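Local coordinates for protein GDSL-esterase (PDB 3HP4) that hydrolyses esters as a GDSL-family serine esterase of a psychrotrophic bacterium, possibly acting on lysophospholipids, at residues 53-58 with 96-101. Numbering follows the deposited sequence.
Sequences GALRRL and VKKSQA
L55 opens the contact by setting the methyl CD1 against the aliphatic end of K98, 3.5 Å from CE and 3.9 Å from CD. The L55 side chain lies roughly perpendicular to that of K98, so one branch of the leucine lies across the lysine chain and no polar atom takes part. With CG anti to the backbone N (chi1 -174°), the L55 side chain reaches over to helix 85-101, where it also touches N91, A94 and L95.

One turn later L58 points at the facing helix, its side chain running antiparallel to that of K98. Its CD2 lies 4.0 Å from K98 CB and, in one of the two conformers of S99, 3.5 Å from S99 OG. The latter is a van der Waals touch, as a methyl offers no hydrogen bond; in that conformer the hydroxyl has its partner in the carbonyl O of L95, within its own helix. L58 also packs on L95, while S99 touches V70 and T106 of the underlying strands.

K98 thus spans the gap: its chain runs extended from CB to CE past both leucines, then bends at the last torsion (chi4 -70°). NZ forms a salt bridge with D59, the residue directly after L58, which ties the charged end to the leucines' own helix.

No hydrogen bond joins the two segments directly. Their axes approach to 10.7 Å at 19°, a nearly parallel pairing of neighbouring helices on one face of a parallel beta-sheet with strand order 2-1-3-4-5, the three-layer alpha/beta/alpha architecture of SGNH hydrolases.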
ATOM      1  N   GLY A  53      -6.659  -9.387  -7.970  1.00  8.22           N
ATOM      2  CA  GLY A  53      -7.414  -9.963  -6.841  1.00  8.92           C
ATOM      3  C   GLY A  53      -8.097  -8.904  -6.024  1.00  9.38           C
ATOM      4  O   GLY A  53      -9.265  -9.058  -5.559  1.00 10.70           O
ATOM      5  N   ALA A  54      -7.422  -7.789  -5.806  1.00  9.11           N
ATOM      6  CA  ALA A  54      -8.011  -6.718  -5.041  1.00  9.35           C
ATOM      7  C   ALA A  54      -9.201  -6.152  -5.775  1.00 10.35           C
ATOM      8  O   ALA A  54     -10.201  -5.762  -5.153  1.00 10.50           O
ATOM      9  CB  ALA A  54      -6.984  -5.606  -4.724  1.00  9.34           C
ATOM     10  N   LEU A  55      -9.103  -6.037  -7.090  1.00 11.38           N
ATOM     11  CA  LEU A  55     -10.169  -5.476  -7.872  1.00 12.00           C
ATOM     12  C   LEU A  55     -11.463  -6.267  -7.677  1.00 12.72           C
ATOM     13  O   LEU A  55     -12.569  -5.675  -7.638  1.00 14.05           O
ATOM     14  CB  LEU A  55      -9.699  -5.370  -9.326  1.00 12.25           C
ATOM     15  CG  LEU A  55     -10.652  -4.672 -10.288  1.00 13.14           C
ATOM     16  CD1 LEU A  55     -10.948  -3.215  -9.945  1.00 15.59           C
ATOM     17  CD2 LEU A  55     -10.071  -4.770 -11.699  1.00 14.41           C
ATOM     18  N   ARG A  56     -11.364  -7.582  -7.468  1.00 11.35           N
ATOM     19  CA  ARG A  56     -12.521  -8.422  -7.235  1.00 12.70           C
ATOM     20  C   ARG A  56     -13.151  -8.212  -5.858  1.00 12.38           C
ATOM     21  O   ARG A  56     -14.311  -8.545  -5.652  1.00 13.81           O
ATOM     22  CB  ARG A  56     -12.127  -9.906  -7.383  1.00 13.75           C
ATOM     23  CG  ARG A  56     -11.809 -10.332  -8.803  1.00 18.34           C
ATOM     24  CD  ARG A  56     -11.518 -11.856  -8.864  1.00 27.56           C
ATOM     25  NE  ARG A  56     -10.092 -12.151  -8.671  1.00 32.91           N
ATOM     26  CZ  ARG A  56      -9.176 -12.171  -9.644  1.00 34.55           C
ATOM     27  NH1 ARG A  56      -9.521 -11.925 -10.910  1.00 37.53           N
ATOM     28  NH2 ARG A  56      -7.906 -12.445  -9.354  1.00 35.30           N
ATOM     29  N   ARG A  57     -12.409  -7.648  -4.914  1.00 10.14           N
ATOM     30  CA  ARG A  57     -12.871  -7.457  -3.534  1.00  8.98           C
ATOM     31  C   ARG A  57     -13.350  -6.046  -3.236  1.00  8.13           C
ATOM     32  O   ARG A  57     -14.026  -5.808  -2.224  1.00  8.61           O
ATOM     33  CB  ARG A  57     -11.684  -7.790  -2.588  1.00 10.28           C
ATOM     34  CG  ARG A  57     -11.360  -9.273  -2.507  1.00 12.93           C
ATOM     35  CD  ARG A  57      -9.998  -9.560  -1.900  1.00 13.42           C
ATOM     36  NE  ARG A  57      -9.887  -8.856  -0.647  1.00 14.22           N
ATOM     37  CZ  ARG A  57      -8.892  -8.022  -0.301  1.00 14.43           C
ATOM     38  NH1 ARG A  57      -7.827  -7.772  -1.075  1.00 13.99           N
ATOM     39  NH2 ARG A  57      -9.017  -7.441   0.865  1.00 12.82           N
ATOM     40  N   LEU A  58     -12.956  -5.071  -4.065  1.00  8.22           N
ATOM     41  CA  LEU A  58     -13.082  -3.705  -3.599  1.00  7.37           C
ATOM     42  C   LEU A  58     -14.516  -3.214  -3.513  1.00  7.17           C
ATOM     43  O   LEU A  58     -14.833  -2.461  -2.577  1.00  7.32           O
ATOM     44  CB  LEU A  58     -12.212  -2.778  -4.489  1.00  7.95           C
ATOM     45  CG  LEU A  58     -12.278  -1.316  -4.044  1.00  6.71           C
ATOM     46  CD1 LEU A  58     -11.744  -1.060  -2.644  1.00  9.78           C
ATOM     47  CD2 LEU A  58     -11.454  -0.435  -5.056  1.00 10.04           C
ATOM     48  N   VAL A  96      -8.551   2.568  -8.432  1.00  5.97           N
ATOM     49  CA  VAL A  96      -8.629   3.991  -8.082  1.00  5.94           C
ATOM     50  C   VAL A  96      -9.960   4.560  -8.489  1.00  5.51           C
ATOM     51  O   VAL A  96     -10.610   5.267  -7.686  1.00  5.83           O
ATOM     52  CB  VAL A  96      -7.478   4.746  -8.779  1.00  5.40           C
ATOM     53  CG1 VAL A  96      -7.661   6.212  -8.579  1.00  7.04           C
ATOM     54  CG2 VAL A  96      -6.112   4.285  -8.193  1.00  7.01           C
ATOM     55  N   LYS A  97     -10.435   4.286  -9.695  1.00  5.64           N
ATOM     56  CA  LYS A  97     -11.678   4.874 -10.155  1.00  6.43           C
ATOM     57  C   LYS A  97     -12.864   4.367  -9.374  1.00  5.78           C
ATOM     58  O   LYS A  97     -13.785   5.138  -9.083  1.00  6.33           O
ATOM     59  CB  LYS A  97     -11.894   4.698 -11.650  1.00  7.79           C
ATOM     60  CG  LYS A  97     -10.877   5.523 -12.403  1.00  9.94           C
ATOM     61  CD  LYS A  97     -11.132   5.569 -13.876  1.00 14.52           C
ATOM     62  CE  LYS A  97     -10.285   6.670 -14.552  1.00 17.23           C
ATOM     63  NZ  LYS A  97     -10.710   6.806 -15.987  1.00 22.29           N
ATOM     64  N   LYS A  98     -12.878   3.100  -8.953  1.00  6.01           N
ATOM     65  CA  LYS A  98     -13.980   2.599  -8.117  1.00  5.75           C
ATOM     66  C   LYS A  98     -13.972   3.318  -6.762  1.00  5.73           C
ATOM     67  O   LYS A  98     -15.030   3.735  -6.254  1.00  6.27           O
ATOM     68  CB  LYS A  98     -13.805   1.099  -7.857  1.00  8.72           C
ATOM     69  CG  LYS A  98     -14.221   0.180  -8.930  1.00 11.03           C
ATOM     70  CD  LYS A  98     -13.973  -1.276  -8.435  1.00 13.26           C
ATOM     71  CE  LYS A  98     -14.308  -2.317  -9.499  1.00 13.79           C
ATOM     72  NZ  LYS A  98     -15.757  -2.429  -9.756  1.00 15.29           N
ATOM     73  N   SER A  99     -12.802   3.513  -6.181  1.00  5.89           N
ATOM     74  CA  SER A  99     -12.727   4.228  -4.924  0.60  5.33           C
ATOM     75  C   SER A  99     -13.207   5.668  -5.041  1.00  5.74           C
ATOM     76  O   SER A  99     -13.995   6.151  -4.192  1.00  5.97           O
ATOM     77  CB  SER A  99     -11.303   4.177  -4.363  0.60  5.63           C
ATOM     78  OG  SER A  99     -10.819   2.856  -4.196  0.60  4.97           O
ATOM     79  N   GLN A 100     -12.782   6.360  -6.094  1.00  5.68           N
ATOM     80  CA  GLN A 100     -13.194   7.740  -6.306  1.00  5.99           C
ATOM     81  C   GLN A 100     -14.689   7.833  -6.570  1.00  5.63           C
ATOM     82  O   GLN A 100     -15.354   8.769  -6.100  1.00  7.33           O
ATOM     83  CB  GLN A 100     -12.381   8.347  -7.465  1.00  6.52           C
ATOM     84  CG  GLN A 100     -10.907   8.494  -7.104  1.00  6.63           C
ATOM     85  CD  GLN A 100     -10.069   8.963  -8.262  1.00  7.90           C
ATOM     86  OE1 GLN A 100     -10.398   8.675  -9.438  1.00  9.30           O
ATOM     87  NE2 GLN A 100      -8.974   9.663  -7.987  1.00  7.04           N
ATOM     88  N   ALA A 101     -15.251   6.872  -7.314  1.00  6.52           N
ATOM     89  CA  ALA A 101     -16.685   6.874  -7.588  1.00  6.86           C
ATOM     90  C   ALA A 101     -17.465   6.669  -6.319  1.00  6.47           C
ATOM     91  O   ALA A 101     -18.614   7.117  -6.239  1.00  8.61           O
ATOM     92  CB  ALA A 101     -17.029   5.791  -8.590  1.00  7.71           C
TER